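Local coordinates for microcin B17-processing protein McbC (Escherichia coli str. K-12 substr. MG1655, PDB 6GRH) that probably oxidises azoline rings to azoles with bound flavin mononucleotide, a step in processing the inactive microcin B17 precursor into the active peptide, at residues 141-146 with 157-162. Residues are numbered along the deposited sequence; the frame is centred on the assembly and turned at random.
Sequences ENWQAG and QALEPV
The amide oxygen OE1 of Gln144 serves two neighbours of different kinds: it is hydrogen-bonded to Thr147 OG1, and it rests against the ring of Pro161, with OE1 3.5 Å from Pro161 CG and 3.6 Å from Pro161 CB. The extended Gln144 chain, its CG anti to the backbone N (chi1 -176°), carries this amide across to the proline at roughly a right angle. In the same loop Asn142 OD1 accepts a weak, bent bond from Trp143 N (2.9 Å, 128°) and is also hydrogen-bonded to Tyr150 OH, which bonds Gln144 N as well.

The second touch is wholly apolar. A single methyl, Leu159 CD1, sits almost squarely over the six-membered ring of Trp143, 3.5 Å from its centroid and 8° off the ring normal, a clear CH-pi contact. Trp143 NE1 is hydrogen-bonded to Glu101 on helix 97-108, and Tyr150 meets the indole edge-to-face.

Thus the loop after strand 129-135 is folded against strand 158-163, an edge strand of the sheet within this chain; at Ala158 and Leu159 it pairs antiparallel with a strand of the second subunit, so the sheet runs on across the interface. The contact illustrates how a loop can pack on a strand through van der Waals and CH-pi touches, while hydrogen bonds to Glu101 and Thr147 probably set the orientation of its indole and amide.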
loop_
_atom_site.group_PDB
_atom_site.type_symbol
_atom_site.label_atom_id
_atom_site.label_comp_id
_atom_site.label_asym_id
_atom_site.label_seq_id
_atom_site.Cartn_x
_atom_site.Cartn_y
_atom_site.Cartn_z
ATOM N N GLU D 141 -6.061 33.919 29.530
ATOM C CA GLU D 141 -4.847 34.673 29.871
ATOM C C GLU D 141 -3.682 34.091 29.041
ATOM O O GLU D 141 -3.735 32.930 28.643
ATOM C CB GLU D 141 -4.553 34.528 31.366
ATOM C CG GLU D 141 -3.785 35.679 31.985
ATOM C CD GLU D 141 -3.395 35.455 33.452
ATOM O OE1 GLU D 141 -3.634 34.359 34.024
ATOM O OE2 GLU D 141 -2.819 36.399 34.032
ATOM N N ASN D 142 -2.655 34.890 28.780
ATOM C CA ASN D 142 -1.520 34.466 27.959
ATOM C C ASN D 142 -0.172 34.696 28.661
ATOM O O ASN D 142 -0.055 35.562 29.508
ATOM C CB ASN D 142 -1.546 35.212 26.624
ATOM C CG ASN D 142 -0.937 34.409 25.484
ATOM O OD1 ASN D 142 -0.301 33.371 25.688
ATOM N ND2 ASN D 142 -1.110 34.905 24.276
ATOM N N TRP D 143 0.832 33.900 28.291
ATOM C CA TRP D 143 2.186 34.039 28.840
ATOM C C TRP D 143 2.959 35.110 28.090
ATOM O O TRP D 143 3.632 35.926 28.686
ATOM C CB TRP D 143 2.945 32.718 28.744
ATOM C CG TRP D 143 2.388 31.659 29.612
ATOM C CD1 TRP D 143 2.751 31.378 30.902
ATOM C CD2 TRP D 143 1.355 30.740 29.274
ATOM N NE1 TRP D 143 2.014 30.319 31.373
ATOM C CE2 TRP D 143 1.141 29.921 30.397
ATOM C CE3 TRP D 143 0.585 30.526 28.125
ATOM C CZ2 TRP D 143 0.187 28.902 30.408
ATOM C CZ3 TRP D 143 -0.369 29.513 28.140
ATOM C CH2 TRP D 143 -0.560 28.720 29.273
ATOM N N GLN D 144 2.880 35.063 26.768
ATOM C CA GLN D 144 3.580 35.975 25.886
ATOM C C GLN D 144 2.537 36.596 24.955
ATOM O O GLN D 144 1.899 35.881 24.182
ATOM C CB GLN D 144 4.612 35.181 25.075
ATOM C CG GLN D 144 5.485 36.019 24.164
ATOM C CD GLN D 144 6.592 35.208 23.542
ATOM O OE1 GLN D 144 6.378 34.470 22.588
ATOM N NE2 GLN D 144 7.784 35.325 24.091
ATOM N N ALA D 145 2.374 37.912 25.036
ATOM C CA ALA D 145 1.364 38.630 24.264
ATOM C C ALA D 145 1.470 38.314 22.772
ATOM O O ALA D 145 2.528 38.482 22.167
ATOM C CB ALA D 145 1.487 40.142 24.491
ATOM N N GLY D 146 0.378 37.827 22.196
ATOM C CA GLY D 146 0.298 37.589 20.759
ATOM C C GLY D 146 0.751 36.221 20.290
ATOM O O GLY D 146 0.597 35.905 19.121
ATOM N N GLN D 157 9.570 21.166 31.819
ATOM C CA GLN D 157 8.372 21.772 32.426
ATOM C C GLN D 157 8.315 23.242 32.044
ATOM O O GLN D 157 8.416 24.139 32.877
ATOM C CB GLN D 157 8.315 21.525 33.946
ATOM C CG GLN D 157 8.306 20.026 34.245
ATOM C CD GLN D 157 7.956 19.657 35.669
ATOM O OE1 GLN D 157 7.167 20.324 36.323
ATOM N NE2 GLN D 157 8.523 18.538 36.141
ATOM N N ALA D 158 8.217 23.450 30.739
ATOM C CA ALA D 158 8.317 24.774 30.152
ATOM C C ALA D 158 7.553 24.808 28.835
ATOM O O ALA D 158 7.266 23.762 28.244
ATOM C CB ALA D 158 9.781 25.138 29.943
ATOM N N LEU D 159 7.200 26.007 28.404
ATOM C CA LEU D 159 6.483 26.199 27.162
ATOM C C LEU D 159 7.424 26.921 26.210
ATOM O O LEU D 159 8.038 27.925 26.584
ATOM C CB LEU D 159 5.226 27.038 27.381
ATOM C CG LEU D 159 4.044 26.455 28.143
ATOM C CD1 LEU D 159 3.055 27.557 28.477
ATOM C CD2 LEU D 159 3.368 25.377 27.336
ATOM N N GLU D 160 7.515 26.406 24.984
ATOM C CA GLU D 160 8.279 27.007 23.906
ATOM C C GLU D 160 7.310 27.748 22.948
ATOM O O GLU D 160 6.318 27.164 22.532
ATOM C CB GLU D 160 8.991 25.856 23.206
ATOM C CG GLU D 160 9.963 26.201 22.100
ATOM C CD GLU D 160 10.582 24.942 21.467
ATOM O OE1 GLU D 160 9.926 23.858 21.404
ATOM O OE2 GLU D 160 11.735 25.046 21.005
ATOM N N PRO D 161 7.560 29.040 22.624
ATOM C CA PRO D 161 6.695 29.718 21.674
ATOM C C PRO D 161 6.749 29.097 20.281
ATOM O O PRO D 161 7.824 28.789 19.807
ATOM C CB PRO D 161 7.261 31.134 21.635
ATOM C CG PRO D 161 7.822 31.328 22.983
ATOM C CD PRO D 161 8.427 29.999 23.325
ATOM N N VAL D 162 5.593 28.910 19.654
ATOM C CA VAL D 162 5.510 28.295 18.335
ATOM C C VAL D 162 4.944 29.213 17.256
ATOM O O VAL D 162 5.528 29.283 16.176
ATOM C CB VAL D 162 4.732 26.968 18.414
ATOM C CG1 VAL D 162 4.413 26.397 17.029
ATOM C CG2 VAL D 162 5.528 25.957 19.235
#